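Long-range contacts in leukotriene A-4 hydrolase (PDB 2XQ0), which cleaves di- and tripeptides as a zinc-dependent aminopeptidase of the M1 family and also shows low epoxide hydrolase activity in vitro: residues A[159-164]-A[312-317]; A[204-209]-A[308-313]; A[326-331]-A[392-397]; A[350-355]-A[461-466]. One frame throughout, in Å; residues are numbered along the deposited sequence.

Interaction 1: A[159-164]-A[312-317]; sequences DTPSVK and VTNCSW
Pro161 wedged against Trp317, flanked by two polar links from Ser162 and Lys164, makes this a buried, mixed contact between a loop of the N-terminal domain and the strand 312-314, with the turn that follows it, in the catalytic domain. The pyrrolidine ring lies over one face of the indole: CG of Pro161 stands 4.0 Å from the centroid of the six-membered ring of Trp317, 26° off its normal, a CH-pi contact offset toward the rim. CB of Pro161 comes within 3.1 Å of the backbone O of Asn314. OG of Ser162 donates to the carbonyl O of Cys315 at 2.6 Å, at a C=O...O angle of 120°. The chain of Lys164 bends at chi2 and chi3 and brings NZ to OG1 of Thr313 at 2.8 Å, an oxygen that itself donates to the carbonyl O of Gly309; NZ also bonds the carbonyl oxygens of Leu311 and Lys424. Water 1 joins the O of Asp159 to NE1 of Trp317, accepting from the indole at 3.0 Å. The loop is shaped by a type I turn from Thr160 to Val163 and by an ST turn in which the N of Ser162 bonds OG1 of Thr160, an oxygen also bonded to Asp18. Trp317 lies close to the substrate-binding Glu147, so the arrangement belongs to the interdomain seam beside the active-site cleft of an M1 aminopeptidase.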
loop_
_atom_site.group_PDB
_atom_site.type_symbol
_atom_site.label_atom_id
_atom_site.label_comp_id
_atom_site.label_asym_id
_atom_site.label_seq_id
_atom_site.Cartn_x
_atom_site.Cartn_y
_atom_site.Cartn_z
ATOM N N ASP A 159 14.326 12.016 -6.336
ATOM C CA ASP A 159 13.452 10.974 -5.779
ATOM C C ASP A 159 12.976 11.315 -4.366
ATOM O O ASP A 159 13.341 10.649 -3.380
ATOM C CB ASP A 159 14.149 9.599 -5.799
ATOM C CG ASP A 159 13.194 8.446 -5.507
ATOM O OD1 ASP A 159 11.966 8.674 -5.427
ATOM O OD2 ASP A 159 13.665 7.290 -5.367
ATOM N N THR A 160 12.144 12.349 -4.279
ATOM C CA THR A 160 11.547 12.757 -3.006
ATOM C C THR A 160 10.078 13.124 -3.236
ATOM O O THR A 160 9.718 13.640 -4.291
ATOM C CB THR A 160 12.344 13.933 -2.341
ATOM O OG1 THR A 160 11.530 14.582 -1.362
ATOM C CG2 THR A 160 12.773 14.949 -3.365
ATOM N N PRO A 161 9.214 12.829 -2.258
ATOM C CA PRO A 161 7.810 13.198 -2.474
ATOM C C PRO A 161 7.588 14.716 -2.392
ATOM O O PRO A 161 6.495 15.186 -2.726
ATOM C CB PRO A 161 7.067 12.436 -1.379
ATOM C CG PRO A 161 8.110 12.102 -0.338
ATOM C CD PRO A 161 9.397 11.922 -1.108
ATOM N N SER A 162 8.620 15.464 -1.994
ATOM C CA SER A 162 8.596 16.923 -2.064
ATOM C C SER A 162 8.632 17.457 -3.489
ATOM O O SER A 162 8.227 18.589 -3.733
ATOM C CB SER A 162 9.754 17.549 -1.269
ATOM O OG SER A 162 9.498 17.520 0.121
ATOM N N VAL A 163 9.118 16.657 -4.438
ATOM C CA VAL A 163 9.193 17.127 -5.821
ATOM C C VAL A 163 8.082 16.516 -6.661
ATOM O O VAL A 163 7.989 15.300 -6.743
ATOM C CB VAL A 163 10.568 16.801 -6.438
ATOM C CG1 VAL A 163 10.616 17.165 -7.929
ATOM C CG2 VAL A 163 11.661 17.543 -5.672
ATOM N N LYS A 164 7.233 17.354 -7.263
ATOM C CA LYS A 164 6.157 16.869 -8.122
ATOM C C LYS A 164 6.236 17.584 -9.463
ATOM O O LYS A 164 6.540 18.774 -9.524
ATOM C CB LYS A 164 4.789 17.116 -7.472
ATOM C CG LYS A 164 4.740 16.681 -6.011
ATOM C CD LYS A 164 3.390 16.084 -5.650
ATOM C CE LYS A 164 2.393 17.158 -5.284
ATOM N NZ LYS A 164 1.138 16.567 -4.742
ATOM N N VAL A 312 -2.412 15.688 -2.717
ATOM C CA VAL A 312 -1.742 16.328 -1.594
ATOM C C VAL A 312 -0.782 15.303 -1.003
ATOM O O VAL A 312 -1.204 14.243 -0.591
ATOM C CB VAL A 312 -2.755 16.766 -0.505
ATOM C CG1 VAL A 312 -2.027 17.225 0.740
ATOM C CG2 VAL A 312 -3.662 17.869 -1.026
ATOM N N THR A 313 0.510 15.610 -0.996
ATOM C CA THR A 313 1.532 14.598 -0.744
ATOM C C THR A 313 2.386 14.896 0.482
ATOM O O THR A 313 2.684 16.045 0.770
ATOM C CB THR A 313 2.461 14.497 -1.969
ATOM O OG1 THR A 313 1.662 14.378 -3.149
ATOM C CG2 THR A 313 3.407 13.283 -1.852
ATOM N N ASN A 314 2.794 13.859 1.206
ATOM C CA ASN A 314 3.722 14.064 2.300
ATOM C C ASN A 314 5.072 14.541 1.759
ATOM O O ASN A 314 5.567 14.046 0.738
ATOM C CB ASN A 314 3.906 12.791 3.148
ATOM C CG ASN A 314 4.101 11.527 2.299
ATOM O OD1 ASN A 314 4.517 11.591 1.154
ATOM N ND2 ASN A 314 3.797 10.376 2.875
ATOM N N CYS A 315 5.674 15.501 2.447
ATOM C CA CYS A 315 6.910 16.085 1.954
ATOM C C CYS A 315 8.106 15.163 2.130
ATOM O O CYS A 315 9.096 15.284 1.407
ATOM C CB CYS A 315 7.169 17.418 2.650
ATOM S SG CYS A 315 7.538 17.232 4.382
ATOM N N SER A 316 8.020 14.253 3.096
ATOM C CA SER A 316 9.093 13.302 3.354
ATOM C C SER A 316 8.507 12.073 4.003
ATOM O O SER A 316 7.331 12.053 4.362
ATOM C CB SER A 316 10.144 13.904 4.284
ATOM O OG SER A 316 9.778 13.778 5.645
ATOM N N TRP A 317 9.332 11.054 4.193
ATOM C CA TRP A 317 8.844 9.804 4.763
ATOM C C TRP A 317 8.722 9.862 6.294
ATOM O O TRP A 317 8.215 8.937 6.910
ATOM C CB TRP A 317 9.674 8.620 4.261
ATOM C CG TRP A 317 9.704 8.634 2.738
ATOM C CD1 TRP A 317 10.771 8.937 1.941
ATOM C CD2 TRP A 317 8.590 8.423 1.854
ATOM N NE1 TRP A 317 10.396 8.904 0.610
ATOM C CE2 TRP A 317 9.062 8.594 0.533
ATOM C CE3 TRP A 317 7.242 8.094 2.051
ATOM C CZ2 TRP A 317 8.236 8.432 -0.586
ATOM C CZ3 TRP A 317 6.422 7.947 0.943
ATOM C CH2 TRP A 317 6.917 8.107 -0.354
HETATM O O HOH W 1 12.742 10.454 -0.571
#

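Interaction 2: A[204-209]-A[308-313]; sequences AYLIGI and SGNLVT
Leu206 and Asn310 make the closest approach here, crossing with CD1 of the leucine 3.4 Å from OD1 of the asparagine; CD2 lies almost as near, at 3.5 Å, so both methyl branches border the amide oxygen. Beside them, Tyr205 meets Thr313 from the opposite direction. The methyl CG2 of Thr313 sits at the edge of the phenol ring, near its plane, 3.7 Å from OH of Tyr205. No direct hydrogen bond crosses; instead water 2 bridges the gap, 2.9 Å from both OH of Tyr205 and OD1 of Asn310.

Second-shell contacts surround these groups. With chi1 of 78°, the Tyr205 ring lies between its backbone N and carbonyl carbon, and one face is packed by CG of Leu206, next in the 3-10 segment 204-206. The ring also meets Trp317 edge-to-face. OG1 of Thr313 donates to the O of Gly309 at 2.7 Å, tying Thr313 back to a residue four positions earlier, consistent with the methyl's orientation toward the tyrosine. ND2 of Asn310 is held by the backbone O of the substrate-binding Glu277. The residues thus form a second layer behind the substrate pocket, at the irregular last part of the helix that carries the HExxH zinc motif.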
loop_
_atom_site.group_PDB
_atom_site.type_symbol
_atom_site.label_atom_id
_atom_site.label_comp_id
_atom_site.label_asym_id
_atom_site.label_seq_id
_atom_site.Cartn_x
_atom_site.Cartn_y
_atom_site.Cartn_z
ATOM N N ALA A 204 7.880 11.205 -8.086
ATOM C CA ALA A 204 8.420 10.056 -8.819
ATOM C C ALA A 204 7.899 8.715 -8.292
ATOM O O ALA A 204 7.800 7.750 -9.050
ATOM C CB ALA A 204 9.960 10.070 -8.791
ATOM N N TYR A 205 7.592 8.640 -6.999
ATOM C CA TYR A 205 7.277 7.336 -6.408
ATOM C C TYR A 205 5.915 6.836 -6.926
ATOM O O TYR A 205 5.605 5.670 -6.797
ATOM C CB TYR A 205 7.324 7.365 -4.880
ATOM C CG TYR A 205 6.110 7.975 -4.218
ATOM C CD1 TYR A 205 4.935 7.244 -4.063
ATOM C CD2 TYR A 205 6.142 9.268 -3.741
ATOM C CE1 TYR A 205 3.836 7.792 -3.452
ATOM C CE2 TYR A 205 5.038 9.834 -3.135
ATOM C CZ TYR A 205 3.891 9.091 -2.992
ATOM O OH TYR A 205 2.792 9.647 -2.391
ATOM N N LEU A 206 5.128 7.735 -7.525
ATOM C CA LEU A 206 3.810 7.392 -8.073
ATOM C C LEU A 206 3.869 6.905 -9.524
ATOM O O LEU A 206 2.868 6.441 -10.075
ATOM C CB LEU A 206 2.861 8.584 -7.983
ATOM C CG LEU A 206 2.392 8.892 -6.558
ATOM C CD1 LEU A 206 1.497 10.117 -6.552
ATOM C CD2 LEU A 206 1.648 7.700 -6.009
ATOM N N ILE A 207 5.036 7.020 -10.145
ATOM C CA ILE A 207 5.171 6.531 -11.504
ATOM C C ILE A 207 4.905 5.040 -11.503
ATOM O O ILE A 207 5.334 4.311 -10.598
ATOM C CB ILE A 207 6.538 6.828 -12.114
ATOM C CG1 ILE A 207 6.658 8.329 -12.405
ATOM C CG2 ILE A 207 6.738 6.025 -13.399
ATOM C CD1 ILE A 207 5.679 8.787 -13.484
ATOM N N GLY A 208 4.151 4.598 -12.502
ATOM C CA GLY A 208 3.833 3.191 -12.631
ATOM C C GLY A 208 3.944 2.762 -14.074
ATOM O O GLY A 208 3.555 3.508 -14.983
ATOM N N ILE A 209 4.509 1.579 -14.287
ATOM C CA ILE A 209 4.577 1.017 -15.633
ATOM C C ILE A 209 4.385 -0.486 -15.577
ATOM O O ILE A 209 4.885 -1.151 -14.663
ATOM C CB ILE A 209 5.932 1.349 -16.315
ATOM C CG1 ILE A 209 5.968 0.771 -17.733
ATOM C CG2 ILE A 209 7.072 0.762 -15.520
ATOM C CD1 ILE A 209 7.127 1.284 -18.559
ATOM N N SER A 308 -5.579 11.964 -0.984
ATOM C CA SER A 308 -4.582 11.961 0.075
ATOM C C SER A 308 -3.403 11.115 -0.326
ATOM O O SER A 308 -3.397 9.914 -0.136
ATOM C CB SER A 308 -5.174 11.411 1.372
ATOM O OG SER A 308 -5.884 10.217 1.099
ATOM N N GLY A 309 -2.399 11.770 -0.884
ATOM C CA GLY A 309 -1.224 11.077 -1.369
ATOM C C GLY A 309 -0.883 11.616 -2.731
ATOM O O GLY A 309 0.213 12.120 -2.937
ATOM N N ASN A 310 -1.842 11.538 -3.649
ATOM C CA ASN A 310 -1.591 11.898 -5.040
ATOM C C ASN A 310 -1.729 13.387 -5.306
ATOM O O ASN A 310 -0.824 14.008 -5.864
ATOM C CB ASN A 310 -2.482 11.075 -5.967
ATOM C CG ASN A 310 -2.204 9.574 -5.850
ATOM O OD1 ASN A 310 -1.421 9.136 -5.006
ATOM N ND2 ASN A 310 -2.854 8.790 -6.690
ATOM N N LEU A 311 -2.843 13.956 -4.860
ATOM C CA LEU A 311 -3.118 15.374 -5.015
ATOM C C LEU A 311 -2.364 16.179 -3.957
ATOM O O LEU A 311 -1.736 17.209 -4.252
ATOM C CB LEU A 311 -4.633 15.611 -4.903
ATOM C CG LEU A 311 -5.085 17.021 -5.277
ATOM C CD1 LEU A 311 -4.667 17.334 -6.712
ATOM C CD2 LEU A 311 -6.599 17.189 -5.096
ATOM N N VAL A 312 -2.412 15.688 -2.717
ATOM C CA VAL A 312 -1.742 16.328 -1.594
ATOM C C VAL A 312 -0.782 15.303 -1.003
ATOM O O VAL A 312 -1.204 14.243 -0.591
ATOM C CB VAL A 312 -2.755 16.766 -0.505
ATOM C CG1 VAL A 312 -2.027 17.225 0.740
ATOM C CG2 VAL A 312 -3.662 17.869 -1.026
ATOM N N THR A 313 0.510 15.610 -0.996
ATOM C CA THR A 313 1.532 14.598 -0.744
ATOM C C THR A 313 2.386 14.896 0.482
ATOM O O THR A 313 2.684 16.045 0.770
ATOM C CB THR A 313 2.461 14.497 -1.969
ATOM O OG1 THR A 313 1.662 14.378 -3.149
ATOM C CG2 THR A 313 3.407 13.283 -1.852
HETATM O O HOH W 2 0.224 8.399 -2.718
#

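Interaction 3: A[326-331]-A[392-397]; sequences WTVYLE and KGFNLL
Leu397 packs onto Trp326 by a CH-pi contact: its CD1 methyl lies 3.8 Å from the centroid of the five-membered ring of Trp326, 19° off the normal and so over the face. The other methyl, CD2, lies against CZ2 and CE2 of the same indole, so the branched end spans both rings. With CG of Leu397 set anti to the carbonyl carbon (chi1 -63°), CD1 also reaches CB of Tyr329 at 3.8 Å.

The remaining contacts are apolar, and no hydrogen bond crosses. CG1 of Val328 touches CB of Phe394 at 3.8 Å, the two side chains crossing at about a right angle. The Phe394 ring turns its edge to the other helix, with CA of Tyr329 in its plane, 3.7 Å from CD1. Such close approach to the main chain agrees with an axis separation of 7.9 Å at a crossing angle of -61°. The hydroxyl of Tyr329 leaves this apolar patch to bond Glu401 and Arg333.

Around the pair, Tyr417 and Phe418 of helix 407-420 pack on the Trp326 indole, while Leu330 and Thr327 face the zinc-binding helix 297-311. Helix 321-339, which carries the zinc ligand Glu324, is thereby held between helix 297-311 and helix 388-403, the bearer of the proton donor Tyr390.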
loop_
_atom_site.group_PDB
_atom_site.type_symbol
_atom_site.label_atom_id
_atom_site.label_comp_id
_atom_site.label_asym_id
_atom_site.label_seq_id
_atom_site.Cartn_x
_atom_site.Cartn_y
_atom_site.Cartn_z
ATOM N N TRP A 326 -4.698 9.717 6.469
ATOM C CA TRP A 326 -5.820 10.314 5.751
ATOM C C TRP A 326 -6.540 9.289 4.862
ATOM O O TRP A 326 -7.781 9.183 4.895
ATOM C CB TRP A 326 -5.326 11.502 4.908
ATOM C CG TRP A 326 -5.414 12.796 5.644
ATOM C CD1 TRP A 326 -4.384 13.564 6.101
ATOM C CD2 TRP A 326 -6.615 13.475 6.006
ATOM N NE1 TRP A 326 -4.875 14.688 6.728
ATOM C CE2 TRP A 326 -6.242 14.656 6.680
ATOM C CE3 TRP A 326 -7.972 13.200 5.826
ATOM C CZ2 TRP A 326 -7.178 15.554 7.182
ATOM C CZ3 TRP A 326 -8.904 14.103 6.329
ATOM C CH2 TRP A 326 -8.505 15.256 6.987
ATOM N N THR A 327 -5.773 8.535 4.064
ATOM C CA THR A 327 -6.370 7.536 3.160
ATOM C C THR A 327 -7.265 6.545 3.906
ATOM O O THR A 327 -8.378 6.282 3.477
ATOM C CB THR A 327 -5.309 6.790 2.337
ATOM O OG1 THR A 327 -4.572 7.752 1.565
ATOM C CG2 THR A 327 -5.950 5.731 1.402
ATOM N N VAL A 328 -6.781 6.006 5.020
ATOM C CA VAL A 328 -7.547 5.032 5.781
ATOM C C VAL A 328 -8.806 5.725 6.315
ATOM O O VAL A 328 -9.895 5.143 6.309
ATOM C CB VAL A 328 -6.703 4.392 6.945
ATOM C CG1 VAL A 328 -7.582 3.483 7.827
ATOM C CG2 VAL A 328 -5.520 3.564 6.389
ATOM N N TYR A 329 -8.648 6.974 6.760
ATOM C CA TYR A 329 -9.788 7.775 7.226
ATOM C C TYR A 329 -10.810 7.955 6.105
ATOM O O TYR A 329 -12.008 7.622 6.248
ATOM C CB TYR A 329 -9.342 9.141 7.819
ATOM C CG TYR A 329 -10.540 9.987 8.196
ATOM C CD1 TYR A 329 -11.214 9.781 9.396
ATOM C CD2 TYR A 329 -11.037 10.935 7.318
ATOM C CE1 TYR A 329 -12.340 10.520 9.719
ATOM C CE2 TYR A 329 -12.148 11.657 7.624
ATOM C CZ TYR A 329 -12.802 11.442 8.820
ATOM O OH TYR A 329 -13.920 12.171 9.119
ATOM N N LEU A 330 -10.343 8.446 4.967
ATOM C CA LEU A 330 -11.232 8.647 3.826
ATOM C C LEU A 330 -11.897 7.357 3.313
ATOM O O LEU A 330 -13.083 7.344 3.048
ATOM C CB LEU A 330 -10.503 9.369 2.689
ATOM C CG LEU A 330 -10.117 10.811 3.040
ATOM C CD1 LEU A 330 -9.189 11.408 1.966
ATOM C CD2 LEU A 330 -11.370 11.684 3.258
ATOM N N GLU A 331 -11.120 6.285 3.188
ATOM C CA GLU A 331 -11.604 4.961 2.801
ATOM C C GLU A 331 -12.786 4.552 3.677
ATOM O O GLU A 331 -13.830 4.127 3.182
ATOM C CB GLU A 331 -10.465 3.947 2.990
ATOM C CG GLU A 331 -10.831 2.465 2.844
ATOM C CD GLU A 331 -9.696 1.545 3.318
ATOM O OE1 GLU A 331 -8.613 2.050 3.732
ATOM O OE2 GLU A 331 -9.890 0.308 3.278
ATOM N N LYS A 392 -2.802 4.549 13.611
ATOM C CA LYS A 392 -2.679 5.647 14.559
ATOM C C LYS A 392 -3.055 6.924 13.816
ATOM O O LYS A 392 -3.680 7.829 14.377
ATOM C CB LYS A 392 -1.255 5.720 15.166
ATOM C CG LYS A 392 -1.156 6.679 16.355
ATOM C CD LYS A 392 0.257 6.816 16.946
ATOM C CE LYS A 392 0.562 5.770 18.011
ATOM N NZ LYS A 392 1.749 6.147 18.895
ATOM N N GLY A 393 -2.675 6.997 12.541
ATOM C CA GLY A 393 -3.043 8.132 11.704
ATOM C C GLY A 393 -4.541 8.284 11.605
ATOM O O GLY A 393 -5.088 9.342 11.904
ATOM N N PHE A 394 -5.208 7.216 11.176
ATOM C CA PHE A 394 -6.669 7.182 11.168
ATOM C C PHE A 394 -7.282 7.562 12.513
ATOM O O PHE A 394 -8.232 8.341 12.577
ATOM C CB PHE A 394 -7.166 5.786 10.788
ATOM C CG PHE A 394 -8.576 5.539 11.220
ATOM C CD1 PHE A 394 -9.629 6.048 10.492
ATOM C CD2 PHE A 394 -8.839 4.854 12.385
ATOM C CE1 PHE A 394 -10.931 5.859 10.901
ATOM C CE2 PHE A 394 -10.148 4.657 12.802
ATOM C CZ PHE A 394 -11.192 5.158 12.059
ATOM N N ASN A 395 -6.769 6.995 13.598
ATOM C CA ASN A 395 -7.349 7.298 14.908
ATOM C C ASN A 395 -7.199 8.734 15.376
ATOM O O ASN A 395 -8.075 9.260 16.073
ATOM C CB ASN A 395 -6.843 6.321 15.968
ATOM C CG ASN A 395 -7.656 5.036 15.973
ATOM O OD1 ASN A 395 -8.819 5.036 16.374
ATOM N ND2 ASN A 395 -7.068 3.951 15.475
ATOM N N LEU A 396 -6.111 9.388 14.990
ATOM C CA LEU A 396 -6.002 10.814 15.301
ATOM C C LEU A 396 -7.076 11.591 14.542
ATOM O O LEU A 396 -7.744 12.469 15.104
ATOM C CB LEU A 396 -4.603 11.343 14.970
ATOM C CG LEU A 396 -4.452 12.855 15.008
ATOM C CD1 LEU A 396 -4.928 13.382 16.348
ATOM C CD2 LEU A 396 -3.000 13.247 14.733
ATOM N N LEU A 397 -7.288 11.244 13.274
ATOM C CA LEU A 397 -8.307 11.959 12.476
ATOM C C LEU A 397 -9.746 11.684 12.940
ATOM O O LEU A 397 -10.606 12.570 12.903
ATOM C CB LEU A 397 -8.157 11.616 10.998
ATOM C CG LEU A 397 -6.815 12.074 10.419
ATOM C CD1 LEU A 397 -6.621 11.536 9.020
ATOM C CD2 LEU A 397 -6.740 13.592 10.447
#

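Interaction 4: A[350-355]-A[461-466]; sequences IGWSDL and PPRPHF
Pro461, which opens the loop segment 461-466, meets helix 341-360 at two side chains. Its ring CD touches the CD2 methyl of Leu355 at 3.9 Å, and its CG lies 4.0 Å from CZ3 of Trp352. The backbone oxygen of Pro461 approaches the indole differently: it sits at the edge and in the plane of the ring, 3.3 Å from CH2 of Trp352, a position where an aromatic C-H points toward a carbonyl.

Pro462 follows with its side chain directed away from the helix, and its carbonyl contributes a marginal approach to the same indole.

Arg463 then lies over one face of Trp352. The contact is made by the aliphatic part of the chain: CG is 4.0 Å from the centroid of the six-membered ring, 25° off its normal, a CH-pi contact, while CB touches CZ2 at 3.6 Å. The chain starts extended and bends at chi3 (69°), and the guanidinium plane stands 63° from the indole, so the charged group does not stack on the ring.

Pro464 crosses the indole obliquely, its CD 3.8 Å from CZ3 of Trp352, and also packs on Asn395 of helix 388-403. At the end of the segment, Phe466 turns toward the helix and packs on Ala348 and Leu349, one turn before Trp352.

Trp352 is bordered by two proline rings, the arginine methylenes and, at its edge, a carbonyl oxygen, with no hydrogen bond across the contact. This is consistent with a loop held mainly by van der Waals and CH-pi contact, Arg463, an exposed residue, contributing its aliphatic chain and not its charge.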
loop_
_atom_site.group_PDB
_atom_site.type_symbol
_atom_site.label_atom_id
_atom_site.label_comp_id
_atom_site.label_asym_id
_atom_site.label_seq_id
_atom_site.Cartn_x
_atom_site.Cartn_y
_atom_site.Cartn_z
ATOM N N ILE A 350 -11.167 -3.853 13.265
ATOM C CA ILE A 350 -10.165 -4.763 12.731
ATOM C C ILE A 350 -8.822 -4.029 12.668
ATOM O O ILE A 350 -7.801 -4.590 13.027
ATOM C CB ILE A 350 -10.519 -5.298 11.329
ATOM C CG1 ILE A 350 -11.909 -5.952 11.301
ATOM C CG2 ILE A 350 -9.435 -6.259 10.843
ATOM C CD1 ILE A 350 -12.139 -6.963 12.379
ATOM N N GLY A 351 -8.838 -2.774 12.217
ATOM C CA GLY A 351 -7.640 -1.945 12.163
ATOM C C GLY A 351 -6.980 -1.751 13.522
ATOM O O GLY A 351 -5.751 -1.720 13.638
ATOM N N TRP A 352 -7.794 -1.633 14.564
ATOM C CA TRP A 352 -7.279 -1.514 15.921
ATOM C C TRP A 352 -6.466 -2.743 16.307
ATOM O O TRP A 352 -5.378 -2.618 16.866
ATOM C CB TRP A 352 -8.413 -1.273 16.939
ATOM C CG TRP A 352 -7.909 -1.082 18.344
ATOM C CD1 TRP A 352 -7.829 -2.023 19.333
ATOM C CD2 TRP A 352 -7.400 0.133 18.905
ATOM N NE1 TRP A 352 -7.323 -1.457 20.479
ATOM C CE2 TRP A 352 -7.040 -0.140 20.237
ATOM C CE3 TRP A 352 -7.217 1.430 18.406
ATOM C CZ2 TRP A 352 -6.508 0.834 21.080
ATOM C CZ3 TRP A 352 -6.680 2.392 19.243
ATOM C CH2 TRP A 352 -6.339 2.087 20.569
ATOM N N SER A 353 -6.984 -3.931 16.008
ATOM C CA SER A 353 -6.249 -5.148 16.323
ATOM C C SER A 353 -5.010 -5.316 15.440
ATOM O O SER A 353 -4.011 -5.843 15.908
ATOM C CB SER A 353 -7.138 -6.392 16.249
ATOM O OG SER A 353 -7.259 -6.839 14.918
ATOM N N ASP A 354 -5.078 -4.894 14.173
ATOM C CA ASP A 354 -3.880 -4.810 13.324
ATOM C C ASP A 354 -2.801 -3.879 13.926
ATOM O O ASP A 354 -1.604 -4.199 13.921
ATOM C CB ASP A 354 -4.244 -4.319 11.919
ATOM C CG ASP A 354 -4.986 -5.370 11.092
ATOM O OD1 ASP A 354 -4.984 -6.561 11.464
ATOM O OD2 ASP A 354 -5.572 -4.999 10.048
ATOM N N LEU A 355 -3.216 -2.723 14.427
ATOM C CA LEU A 355 -2.275 -1.800 15.077
ATOM C C LEU A 355 -1.605 -2.470 16.275
ATOM O O LEU A 355 -0.377 -2.418 16.449
ATOM C CB LEU A 355 -3.008 -0.527 15.538
ATOM C CG LEU A 355 -2.138 0.602 16.126
ATOM C CD1 LEU A 355 -1.017 0.979 15.150
ATOM C CD2 LEU A 355 -2.961 1.823 16.491
ATOM N N PRO A 461 -2.543 4.533 20.911
ATOM C CA PRO A 461 -3.162 5.750 21.418
ATOM C C PRO A 461 -4.359 5.397 22.303
ATOM O O PRO A 461 -4.682 4.226 22.456
ATOM C CB PRO A 461 -3.630 6.433 20.142
ATOM C CG PRO A 461 -3.934 5.312 19.213
ATOM C CD PRO A 461 -3.047 4.168 19.579
ATOM N N PRO A 462 -5.030 6.406 22.872
ATOM C CA PRO A 462 -6.229 6.100 23.648
ATOM C C PRO A 462 -7.273 5.404 22.775
ATOM O O PRO A 462 -7.438 5.780 21.613
ATOM C CB PRO A 462 -6.730 7.489 24.069
ATOM C CG PRO A 462 -5.527 8.336 24.089
ATOM C CD PRO A 462 -4.685 7.836 22.926
ATOM N N ARG A 463 -7.995 4.442 23.341
ATOM C CA ARG A 463 -8.912 3.617 22.549
ATOM C C ARG A 463 -10.289 4.243 22.387
ATOM O O ARG A 463 -10.964 4.571 23.367
ATOM C CB ARG A 463 -9.063 2.222 23.161
ATOM C CG ARG A 463 -9.934 1.294 22.305
ATOM C CD ARG A 463 -9.912 -0.106 22.881
ATOM N NE ARG A 463 -10.618 -0.150 24.152
ATOM C CZ ARG A 463 -10.557 -1.168 25.005
ATOM N NH1 ARG A 463 -9.784 -2.210 24.738
ATOM N NH2 ARG A 463 -11.253 -1.129 26.136
ATOM N N PRO A 464 -10.733 4.396 21.140
ATOM C CA PRO A 464 -12.060 4.987 20.961
ATOM C C PRO A 464 -13.179 3.991 21.256
ATOM O O PRO A 464 -12.918 2.805 21.441
ATOM C CB PRO A 464 -12.069 5.372 19.483
ATOM C CG PRO A 464 -11.095 4.422 18.843
ATOM C CD PRO A 464 -10.059 4.069 19.867
ATOM N N HIS A 465 -14.417 4.468 21.283
ATOM C CA HIS A 465 -15.559 3.600 21.550
ATOM C C HIS A 465 -16.277 3.250 20.258
ATOM O O HIS A 465 -17.297 3.852 19.917
ATOM C CB HIS A 465 -16.521 4.269 22.533
ATOM C CG HIS A 465 -15.882 4.639 23.837
ATOM N ND1 HIS A 465 -15.312 5.874 24.063
ATOM C CD2 HIS A 465 -15.703 3.929 24.976
ATOM C CE1 HIS A 465 -14.825 5.915 25.290
ATOM N NE2 HIS A 465 -15.048 4.746 25.865
ATOM N N PHE A 466 -15.740 2.266 19.545
ATOM C CA PHE A 466 -16.311 1.837 18.277
ATOM C C PHE A 466 -17.618 1.088 18.458
ATOM O O PHE A 466 -17.805 0.339 19.424
ATOM C CB PHE A 466 -15.328 0.966 17.502
ATOM C CG PHE A 466 -14.115 1.703 17.036
ATOM C CD1 PHE A 466 -14.245 2.904 16.358
ATOM C CD2 PHE A 466 -12.846 1.193 17.268
ATOM C CE1 PHE A 466 -13.133 3.595 15.932
ATOM C CE2 PHE A 466 -11.731 1.870 16.837
ATOM C CZ PHE A 466 -11.876 3.080 16.164
#

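Overall arrangement
Interactions 1 and 2 converge on strand 312-314 and share Thr313, which bonds Lys164 in one and packs on Tyr205 in the other; both join the N-terminal to the catalytic domain and are buried, but direct hydrogen bonds cross in interaction 1, whereas interaction 2 is bridged by a water alone. Interaction 3, equally buried, is wholly apolar across helices and touches interaction 2 through a probable hydrogen bond between Ser308 and Thr327. Interaction 4, partly buried, has its centre farthest from the chain centre, about 20 Å, and pairs a helix with a proline-rich loop. Asn395 connects it to interaction 3, packing against Trp352, Pro464 and Phe466.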